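Local coordinates for D-isomer specific 2-hydroxyacid dehydrogenase family protein (Aeromonas salmonicida subsp. salmonicida, PDB 3HG7), which probably acts as an NAD-dependent oxidoreductase of the D-isomer specific 2-hydroxyacid dehydrogenase family, at residues 41-55 with 61-75. The protein carries 1 engineered substitution. Numbering follows the deposited sequence.
Sequences AEKLIGEAHILMAEP and LLAKANKLSWFQSTY
Leu51 and Phe71 lie side by side on one face of a parallel strand pair, and the leucine methyl CD2 sits almost exactly over the middle of the phenylalanine ring, 3.8 Å from its centroid, a CH-pi contact. The bridge pairing puts both on the same face, and CG anti to the backbone N in each (chi1 -179° and 179°) lays them alongside. Ala53, small enough to fit beside the ring, brings its CB to 3.7 Å from Phe71 CE1, and Ala58 of helix 55-58 packs on all three residues. On the other face Ile50 CG2 approaches Trp70 CE3 at 3.5 Å, under helix 286-301. Between the faces Leu51 N donates to Trp70 O, and Leu51 O receives Gln72 N at 2.8 Å.

At the carboxyl ends of the strands, hydroxyl and N-H donors satisfy the buried carboxylate of Glu54: Thr74 OG1 donates to the anti lone pair of OE2 at 2.5 Å, and Ser12 and the backbone N of Gln13 also bind. A bend at chi2 (84°) turns the carboxylate toward Thr74, while Glu54 CG makes a CH-pi contact over one face of Tyr75.

The other end is looser and wetter, suiting long lysines that carry their charge to solvent. Lys64 NZ makes a salt bridge to Glu42 OE1 at 2.8 Å from above the carboxylate plane; Gln38 binds the other oxygen. Extended Lys67 runs beside His49, its NZ linked through one water to His49 NE2 and another to Glu47 O, while His49 ND1 bonds the backbone N of Thr7. Inside these side chains, buried Ile45 lays CG1 on Ala65 CB at 3.6 Å. Strand 50-53, helix 55-58 and strand 70-73 form a beta-alpha-beta unit within the five-stranded parallel sheet, characteristic of the flavodoxin-like substrate-binding domain in D-2-hydroxyacid dehydrogenases.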
ATOM      1  N   ALA A  41     -10.688 -12.723 -22.374  1.00 16.91           N
ATOM      2  CA  ALA A  41     -10.232 -11.347 -22.599  1.00 17.44           C
ATOM      3  C   ALA A  41      -9.562 -11.157 -23.959  1.00 18.46           C
ATOM      4  O   ALA A  41      -9.688 -10.088 -24.576  1.00 18.19           O
ATOM      5  CB  ALA A  41      -9.323 -10.909 -21.493  1.00 17.07           C
ATOM      6  N   GLU A  42      -8.855 -12.190 -24.436  1.00 18.84           N
ATOM      7  CA  GLU A  42      -8.189 -12.137 -25.758  1.00 18.76           C
ATOM      8  C   GLU A  42      -9.112 -11.709 -26.855  1.00 18.68           C
ATOM      9  O   GLU A  42      -8.707 -10.977 -27.758  1.00 17.95           O
ATOM     10  CB  GLU A  42      -7.601 -13.511 -26.160  1.00 19.64           C
ATOM     11  CG  GLU A  42      -6.623 -14.105 -25.178  1.00 21.27           C
ATOM     12  CD  GLU A  42      -5.201 -13.574 -25.296  1.00 20.81           C
ATOM     13  OE1 GLU A  42      -4.947 -12.664 -26.113  1.00 21.39           O
ATOM     14  OE2 GLU A  42      -4.317 -14.081 -24.557  1.00 21.82           O
ATOM     15  N   LYS A  43     -10.345 -12.207 -26.800  1.00 18.72           N
ATOM     16  CA  LYS A  43     -11.321 -11.953 -27.809  1.00 20.08           C
ATOM     17  C   LYS A  43     -11.941 -10.579 -27.700  1.00 18.89           C
ATOM     18  O   LYS A  43     -12.514 -10.092 -28.673  1.00 20.16           O
ATOM     19  CB  LYS A  43     -12.428 -13.012 -27.768  1.00 22.53           C
ATOM     20  CG  LYS A  43     -11.885 -14.437 -27.769  1.00 37.01           C
ATOM     21  CD  LYS A  43     -12.992 -15.454 -27.902  1.00 25.96           C
ATOM     22  CE  LYS A  43     -12.403 -16.853 -27.972  1.00 37.34           C
ATOM     23  NZ  LYS A  43     -13.162 -17.769 -27.073  1.00 28.51           N
ATOM     24  N   LEU A  44     -11.840  -9.967 -26.528  1.00 17.13           N
ATOM     25  CA  LEU A  44     -12.621  -8.763 -26.244  1.00 15.95           C
ATOM     26  C   LEU A  44     -11.817  -7.490 -26.112  1.00 14.12           C
ATOM     27  O   LEU A  44     -12.366  -6.418 -26.326  1.00 14.15           O
ATOM     28  CB  LEU A  44     -13.464  -8.943 -24.973  1.00 16.72           C
ATOM     29  CG  LEU A  44     -14.493 -10.082 -24.999  1.00 23.44           C
ATOM     30  CD1 LEU A  44     -15.090 -10.201 -23.622  1.00 16.60           C
ATOM     31  CD2 LEU A  44     -15.585  -9.773 -26.025  1.00 16.84           C
ATOM     32  N   ILE A  45     -10.535  -7.588 -25.791  1.00 12.60           N
ATOM     33  CA  ILE A  45      -9.807  -6.384 -25.378  1.00 13.11           C
ATOM     34  C   ILE A  45      -9.617  -5.399 -26.526  1.00 13.12           C
ATOM     35  O   ILE A  45      -9.614  -4.174 -26.309  1.00 12.83           O
ATOM     36  CB  ILE A  45      -8.465  -6.695 -24.709  1.00 14.31           C
ATOM     37  CG1 ILE A  45      -7.845  -5.385 -24.210  1.00 18.29           C
ATOM     38  CG2 ILE A  45      -7.542  -7.474 -25.677  1.00 18.85           C
ATOM     39  CD1 ILE A  45      -7.165  -5.446 -22.943  1.00 17.61           C
ATOM     40  N   GLY A  46      -9.495  -5.929 -27.750  1.00 12.95           N
ATOM     41  CA  GLY A  46      -9.360  -5.052 -28.916  1.00 12.80           C
ATOM     42  C   GLY A  46     -10.563  -4.155 -29.118  1.00 12.23           C
ATOM     43  O   GLY A  46     -10.455  -3.134 -29.804  1.00 11.95           O
ATOM     44  N   GLU A  47     -11.701  -4.545 -28.538  1.00 12.87           N
ATOM     45  CA  GLU A  47     -12.918  -3.752 -28.604  1.00 14.37           C
ATOM     46  C   GLU A  47     -13.118  -2.691 -27.514  1.00 11.90           C
ATOM     47  O   GLU A  47     -14.048  -1.888 -27.612  1.00 12.75           O
ATOM     48  CB  GLU A  47     -14.126  -4.660 -28.648  1.00 17.52           C
ATOM     49  CG  GLU A  47     -14.191  -5.412 -29.969  1.00 31.93           C
ATOM     50  CD  GLU A  47     -15.301  -6.419 -29.989  1.00 21.62           C
ATOM     51  OE1 GLU A  47     -14.997  -7.636 -30.059  1.00 32.28           O
ATOM     52  OE2 GLU A  47     -16.478  -5.995 -29.900  1.00 32.83           O
ATOM     53  N   ALA A  48     -12.245  -2.681 -26.515  1.00  9.75           N
ATOM     54  CA  ALA A  48     -12.446  -1.833 -25.323  1.00  9.97           C
ATOM     55  C   ALA A  48     -11.849  -0.451 -25.511  1.00  9.58           C
ATOM     56  O   ALA A  48     -10.632  -0.305 -25.738  1.00 10.18           O
ATOM     57  CB  ALA A  48     -11.831  -2.496 -24.111  1.00  9.41           C
ATOM     58  N   HIS A  49     -12.700   0.562 -25.422  1.00  8.96           N
ATOM     59  CA  HIS A  49     -12.206   1.926 -25.246  1.00  8.99           C
ATOM     60  C   HIS A  49     -11.742   2.218 -23.826  1.00  8.59           C
ATOM     61  O   HIS A  49     -10.834   3.013 -23.639  1.00  8.91           O
ATOM     62  CB  HIS A  49     -13.267   2.934 -25.661  1.00 10.38           C
ATOM     63  CG  HIS A  49     -13.858   2.632 -26.993  1.00  9.65           C
ATOM     64  ND1 HIS A  49     -15.004   1.881 -27.127  1.00 11.06           N
ATOM     65  CD2 HIS A  49     -13.437   2.912 -28.251  1.00  9.72           C
ATOM     66  CE1 HIS A  49     -15.288   1.745 -28.416  1.00  9.28           C
ATOM     67  NE2 HIS A  49     -14.347   2.347 -29.118  1.00 11.20           N
ATOM     68  N   ILE A  50     -12.365   1.569 -22.845  1.00  8.39           N
ATOM     69  CA  ILE A  50     -12.039   1.807 -21.434  1.00  7.91           C
ATOM     70  C   ILE A  50     -11.747   0.464 -20.835  1.00  8.35           C
ATOM     71  O   ILE A  50     -12.425  -0.495 -21.154  1.00  9.20           O
ATOM     72  CB  ILE A  50     -13.232   2.457 -20.669  1.00  8.36           C
ATOM     73  CG1 ILE A  50     -13.640   3.768 -21.387  1.00  8.41           C
ATOM     74  CG2 ILE A  50     -12.815   2.812 -19.211  1.00  8.54           C
ATOM     75  CD1 ILE A  50     -14.801   4.467 -20.729  1.00  9.92           C
ATOM     76  N   LEU A  51     -10.754   0.388 -19.954  1.00  7.35           N
ATOM     77  CA  LEU A  51     -10.476  -0.877 -19.267  1.00  8.35           C
ATOM     78  C   LEU A  51     -10.425  -0.630 -17.742  1.00  9.53           C
ATOM     79  O   LEU A  51      -9.835   0.363 -17.280  1.00 10.15           O
ATOM     80  CB  LEU A  51      -9.124  -1.403 -19.748  1.00 10.32           C
ATOM     81  CG  LEU A  51      -8.655  -2.737 -19.159  1.00 14.39           C
ATOM     82  CD1 LEU A  51      -9.516  -3.881 -19.694  1.00 10.90           C
ATOM     83  CD2 LEU A  51      -7.183  -2.949 -19.512  1.00 11.90           C
ATOM     84  N   MET A  52     -11.039  -1.515 -16.955  1.00 10.08           N
ATOM     85  CA  MET A  52     -10.794  -1.488 -15.495  1.00 10.41           C
ATOM     86  C   MET A  52     -10.284  -2.871 -15.096  1.00 10.04           C
ATOM     87  O   MET A  52     -10.967  -3.867 -15.362  1.00 10.92           O
ATOM     88  CB  MET A  52     -12.058  -1.157 -14.714  1.00 10.88           C
ATOM     89  CG  MET A  52     -11.821  -1.159 -13.163  1.00 15.64           C
ATOM     90  SD  MET A  52     -12.633   0.112 -12.119  1.00 12.18           S
ATOM     91  CE  MET A  52     -14.308  -0.362 -12.463  1.00 15.37           C
ATOM     92  N   ALA A  53      -9.097  -2.922 -14.502  1.00 10.26           N
ATOM     93  CA  ALA A  53      -8.376  -4.205 -14.336  1.00 10.50           C
ATOM     94  C   ALA A  53      -7.287  -4.084 -13.317  1.00 10.49           C
ATOM     95  O   ALA A  53      -6.874  -2.978 -12.966  1.00  9.84           O
ATOM     96  CB  ALA A  53      -7.730  -4.622 -15.660  1.00 10.54           C
ATOM     97  N   GLU A  54      -6.809  -5.237 -12.839  1.00 11.02           N
ATOM     98  CA  GLU A  54      -5.558  -5.245 -12.083  1.00 10.74           C
ATOM     99  C   GLU A  54      -4.484  -5.157 -13.143  1.00 10.73           C
ATOM    100  O   GLU A  54      -4.614  -5.779 -14.214  1.00  9.74           O
ATOM    101  CB  GLU A  54      -5.417  -6.534 -11.258  1.00 11.46           C
ATOM    102  CG  GLU A  54      -6.175  -6.485  -9.955  1.00 16.10           C
ATOM    103  CD  GLU A  54      -7.631  -6.860 -10.125  1.00 13.37           C
ATOM    104  OE1 GLU A  54      -7.892  -8.041 -10.427  1.00 16.38           O
ATOM    105  OE2 GLU A  54      -8.515  -6.010  -9.866  1.00 15.71           O
ATOM    106  N   PRO A  55      -3.430  -4.351 -12.889  1.00 10.91           N
ATOM    107  CA  PRO A  55      -2.306  -4.252 -13.844  1.00 10.94           C
ATOM    108  C   PRO A  55      -1.758  -5.577 -14.343  1.00 11.79           C
ATOM    109  O   PRO A  55      -1.588  -5.728 -15.554  1.00 11.31           O
ATOM    110  CB  PRO A  55      -1.246  -3.525 -13.033  1.00 11.04           C
ATOM    111  CG  PRO A  55      -2.054  -2.606 -12.189  1.00 17.17           C
ATOM    112  CD  PRO A  55      -3.237  -3.444 -11.751  1.00 11.12           C
ATOM    113  N   LEU A  61      -2.287  -8.574 -22.200  1.00 17.25           N
ATOM    114  CA  LEU A  61      -3.305  -8.319 -23.222  1.00 15.03           C
ATOM    115  C   LEU A  61      -3.113  -6.937 -23.860  1.00 12.74           C
ATOM    116  O   LEU A  61      -3.723  -6.638 -24.895  1.00 12.56           O
ATOM    117  CB  LEU A  61      -4.705  -8.435 -22.591  1.00 15.91           C
ATOM    118  CG  LEU A  61      -5.119  -9.854 -22.160  1.00 14.72           C
ATOM    119  CD1 LEU A  61      -6.177  -9.884 -21.095  1.00 17.16           C
ATOM    120  CD2 LEU A  61      -5.631 -10.579 -23.374  1.00 16.44           C
ATOM    121  N   LEU A  62      -2.258  -6.105 -23.274  1.00 12.60           N
ATOM    122  CA  LEU A  62      -2.220  -4.677 -23.642  1.00 13.38           C
ATOM    123  C   LEU A  62      -1.852  -4.406 -25.096  1.00 11.58           C
ATOM    124  O   LEU A  62      -2.393  -3.467 -25.689  1.00 11.19           O
ATOM    125  CB  LEU A  62      -1.303  -3.848 -22.732  1.00 15.22           C
ATOM    126  CG  LEU A  62      -1.981  -3.165 -21.554  1.00 26.47           C
ATOM    127  CD1 LEU A  62      -0.961  -2.327 -20.809  1.00 17.15           C
ATOM    128  CD2 LEU A  62      -3.132  -2.297 -21.998  1.00 17.61           C
ATOM    129  N   ALA A  63      -0.943  -5.207 -25.674  1.00 10.06           N
ATOM    130  CA  ALA A  63      -0.585  -5.005 -27.102  1.00 10.65           C
ATOM    131  C   ALA A  63      -1.772  -5.165 -28.035  1.00 10.07           C
ATOM    132  O   ALA A  63      -1.745  -4.621 -29.139  1.00 10.95           O
ATOM    133  CB  ALA A  63       0.552  -5.927 -27.546  1.00 10.84           C
ATOM    134  N   LYS A  64      -2.815  -5.885 -27.607  1.00 10.33           N
ATOM    135  CA  LYS A  64      -4.060  -6.058 -28.403  1.00 10.44           C
ATOM    136  C   LYS A  64      -5.116  -4.953 -28.193  1.00  9.88           C
ATOM    137  O   LYS A  64      -6.121  -4.895 -28.943  1.00  9.63           O
ATOM    138  CB  LYS A  64      -4.715  -7.407 -28.076  1.00 10.84           C
ATOM    139  CG  LYS A  64      -3.864  -8.599 -28.523  1.00 13.90           C
ATOM    140  CD  LYS A  64      -4.620  -9.896 -28.427  1.00 12.41           C
ATOM    141  CE  LYS A  64      -3.804 -11.041 -29.032  1.00 14.00           C
ATOM    142  NZ  LYS A  64      -4.471 -12.381 -28.852  1.00 14.97           N
ATOM    143  N   ALA A  65      -4.866  -4.091 -27.204  1.00  8.45           N
ATOM    144  CA  ALA A  65      -5.818  -3.068 -26.777  1.00  7.85           C
ATOM    145  C   ALA A  65      -5.744  -1.830 -27.691  1.00  9.43           C
ATOM    146  O   ALA A  65      -5.445  -0.715 -27.236  1.00 10.28           O
ATOM    147  CB  ALA A  65      -5.621  -2.693 -25.263  1.00  7.22           C
ATOM    148  N   ASN A  66      -6.025  -2.050 -28.978  1.00  8.98           N
ATOM    149  CA  ASN A  66      -5.797  -1.009 -29.982  1.00 10.59           C
ATOM    150  C   ASN A  66      -6.897   0.055 -30.126  1.00 12.40           C
ATOM    151  O   ASN A  66      -6.777   0.978 -30.958  1.00 13.68           O
ATOM    152  CB  ASN A  66      -5.423  -1.654 -31.309  1.00 10.84           C
ATOM    153  CG  ASN A  66      -4.087  -2.361 -31.227  1.00 16.15           C
ATOM    154  OD1 ASN A  66      -3.082  -1.761 -30.846  1.00 10.67           O
ATOM    155  ND2 ASN A  66      -4.070  -3.639 -31.572  1.00 10.70           N
ATOM    156  N   LYS A  67      -7.942  -0.062 -29.307  1.00 11.08           N
ATOM    157  CA  LYS A  67      -8.943   1.001 -29.186  1.00 10.37           C
ATOM    158  C   LYS A  67      -8.869   1.672 -27.819  1.00  9.80           C
ATOM    159  O   LYS A  67      -9.687   2.548 -27.491  1.00  9.85           O
ATOM    160  CB  LYS A  67     -10.324   0.414 -29.384  1.00 11.87           C
ATOM    161  CG  LYS A  67     -10.644   0.108 -30.856  1.00 17.58           C
ATOM    162  CD  LYS A  67     -12.062  -0.410 -30.909  1.00 15.76           C
ATOM    163  CE  LYS A  67     -12.607  -0.619 -32.322  1.00 21.08           C
ATOM    164  NZ  LYS A  67     -14.103  -0.660 -32.090  1.00 20.11           N
ATOM    165  N   LEU A  68      -7.905   1.261 -27.009  1.00  9.68           N
ATOM    166  CA  LEU A  68      -7.870   1.715 -25.618  1.00  9.87           C
ATOM    167  C   LEU A  68      -7.453   3.184 -25.472  1.00 10.87           C
ATOM    168  O   LEU A  68      -6.410   3.577 -26.002  1.00 12.05           O
ATOM    169  CB  LEU A  68      -6.929   0.827 -24.789  1.00 10.08           C
ATOM    170  CG  LEU A  68      -6.809   1.197 -23.299  1.00 10.77           C
ATOM    171  CD1 LEU A  68      -8.143   0.984 -22.582  1.00  8.98           C
ATOM    172  CD2 LEU A  68      -5.740   0.385 -22.631  1.00  9.53           C
ATOM    173  N   SER A  69      -8.293   3.948 -24.774  1.00  8.62           N
ATOM    174  CA  SER A  69      -8.138   5.365 -24.481  1.00  9.01           C
ATOM    175  C   SER A  69      -7.834   5.637 -23.016  1.00  8.61           C
ATOM    176  O   SER A  69      -7.068   6.574 -22.672  1.00  8.94           O
ATOM    177  CB  SER A  69      -9.461   6.067 -24.826  1.00  8.73           C
ATOM    178  OG  SER A  69      -9.577   6.120 -26.237  1.00 25.90           O
ATOM    179  N   TRP A  70      -8.496   4.873 -22.147  1.00  8.74           N
ATOM    180  CA  TRP A  70      -8.365   5.041 -20.687  1.00  8.75           C
ATOM    181  C   TRP A  70      -8.457   3.701 -19.919  1.00  9.82           C
ATOM    182  O   TRP A  70      -9.395   2.915 -20.071  1.00  9.13           O
ATOM    183  CB  TRP A  70      -9.376   6.057 -20.165  1.00  9.14           C
ATOM    184  CG  TRP A  70      -9.483   6.114 -18.686  1.00 10.82           C
ATOM    185  CD1 TRP A  70      -8.456   6.113 -17.768  1.00  9.19           C
ATOM    186  CD2 TRP A  70     -10.693   6.145 -17.935  1.00  9.11           C
ATOM    187  NE1 TRP A  70      -8.969   6.142 -16.507  1.00  9.21           N
ATOM    188  CE2 TRP A  70     -10.340   6.145 -16.578  1.00 10.15           C
ATOM    189  CE3 TRP A  70     -12.050   6.139 -18.285  1.00 10.96           C
ATOM    190  CZ2 TRP A  70     -11.299   6.146 -15.548  1.00  9.81           C
ATOM    191  CZ3 TRP A  70     -13.000   6.152 -17.273  1.00  9.17           C
ATOM    192  CH2 TRP A  70     -12.617   6.166 -15.915  1.00 12.12           C
ATOM    193  N   PHE A  71      -7.437   3.468 -19.105  1.00  9.95           N
ATOM    194  CA  PHE A  71      -7.329   2.263 -18.247  1.00 10.45           C
ATOM    195  C   PHE A  71      -7.332   2.757 -16.808  1.00  9.94           C
ATOM    196  O   PHE A  71      -6.435   3.487 -16.377  1.00 11.62           O
ATOM    197  CB  PHE A  71      -6.003   1.578 -18.580  1.00 11.43           C
ATOM    198  CG  PHE A  71      -5.693   0.329 -17.779  1.00 11.11           C
ATOM    199  CD1 PHE A  71      -6.506  -0.117 -16.755  1.00 12.93           C
ATOM    200  CD2 PHE A  71      -4.507  -0.339 -18.031  1.00 13.27           C
ATOM    201  CE1 PHE A  71      -6.146  -1.275 -15.984  1.00 11.80           C
ATOM    202  CE2 PHE A  71      -4.149  -1.474 -17.287  1.00 11.94           C
ATOM    203  CZ  PHE A  71      -4.981  -1.918 -16.257  1.00 13.21           C
ATOM    204  N   GLN A  72      -8.375   2.394 -16.084  1.00 10.22           N
ATOM    205  CA  GLN A  72      -8.447   2.603 -14.643  1.00  9.43           C
ATOM    206  C   GLN A  72      -7.934   1.332 -13.958  1.00 10.09           C
ATOM    207  O   GLN A  72      -8.605   0.275 -14.019  1.00  9.64           O
ATOM    208  CB  GLN A  72      -9.880   2.848 -14.199  1.00  9.55           C
ATOM    209  CG  GLN A  72     -10.052   2.961 -12.655  1.00 12.35           C
ATOM    210  CD  GLN A  72      -9.374   4.185 -12.091  1.00 12.10           C
ATOM    211  OE1 GLN A  72      -9.671   5.332 -12.494  1.00 12.70           O
ATOM    212  NE2 GLN A  72      -8.437   3.964 -11.157  1.00 12.53           N
ATOM    213  N   SER A  73      -6.760   1.438 -13.348  1.00 11.56           N
ATOM    214  CA  SER A  73      -6.218   0.359 -12.487  1.00 13.34           C
ATOM    215  C   SER A  73      -7.022   0.249 -11.190  1.00 13.25           C
ATOM    216  O   SER A  73      -7.471   1.246 -10.643  1.00 13.86           O
ATOM    217  CB  SER A  73      -4.738   0.587 -12.161  1.00 14.20           C
ATOM    218  OG  SER A  73      -4.290  -0.341 -11.161  1.00 13.25           O
ATOM    219  N   THR A  74      -7.215  -0.977 -10.700  1.00 13.33           N
ATOM    220  CA  THR A  74      -7.942  -1.181  -9.441  1.00 14.46           C
ATOM    221  C   THR A  74      -6.960  -1.150  -8.297  1.00 14.38           C
ATOM    222  O   THR A  74      -7.347  -1.228  -7.124  1.00 14.96           O
ATOM    223  CB  THR A  74      -8.654  -2.593  -9.412  1.00 15.79           C
ATOM    224  OG1 THR A  74      -7.689  -3.614  -9.698  1.00 15.11           O
ATOM    225  CG2 THR A  74      -9.745  -2.661 -10.421  1.00 15.55           C
ATOM    226  N   TYR A  75      -5.682  -1.049  -8.626  1.00 14.69           N
ATOM    227  CA  TYR A  75      -4.631  -1.046  -7.611  1.00 16.52           C
ATOM    228  C   TYR A  75      -3.906   0.281  -7.616  1.00 15.15           C
ATOM    229  O   TYR A  75      -3.792   0.980  -8.643  1.00 13.96           O
ATOM    230  CB  TYR A  75      -3.583  -2.122  -7.907  1.00 19.46           C
ATOM    231  CG  TYR A  75      -3.939  -3.532  -7.598  1.00 28.05           C
ATOM    232  CD1 TYR A  75      -5.079  -3.845  -6.865  1.00 20.95           C
ATOM    233  CD2 TYR A  75      -3.099  -4.575  -8.013  1.00 21.11           C
ATOM    234  CE1 TYR A  75      -5.380  -5.172  -6.541  1.00 28.93           C
ATOM    235  CE2 TYR A  75      -3.400  -5.900  -7.696  1.00 28.25           C
ATOM    236  CZ  TYR A  75      -4.538  -6.179  -6.963  1.00 20.92           C
ATOM    237  OH  TYR A  75      -4.855  -7.468  -6.623  1.00 28.22           O
TER
HETATM  238  O   HOH W   1      -7.294 -11.822 -30.109  1.00 23.96           O
HETATM  239  O   HOH W   2      -8.709  -1.841 -26.969  1.00  9.44           O
HETATM  240  O   HOH W   3     -15.709  -1.583 -29.749  1.00 18.51           O
HETATM  241  O   HOH W   4     -14.975   1.986 -31.879  1.00 17.77           O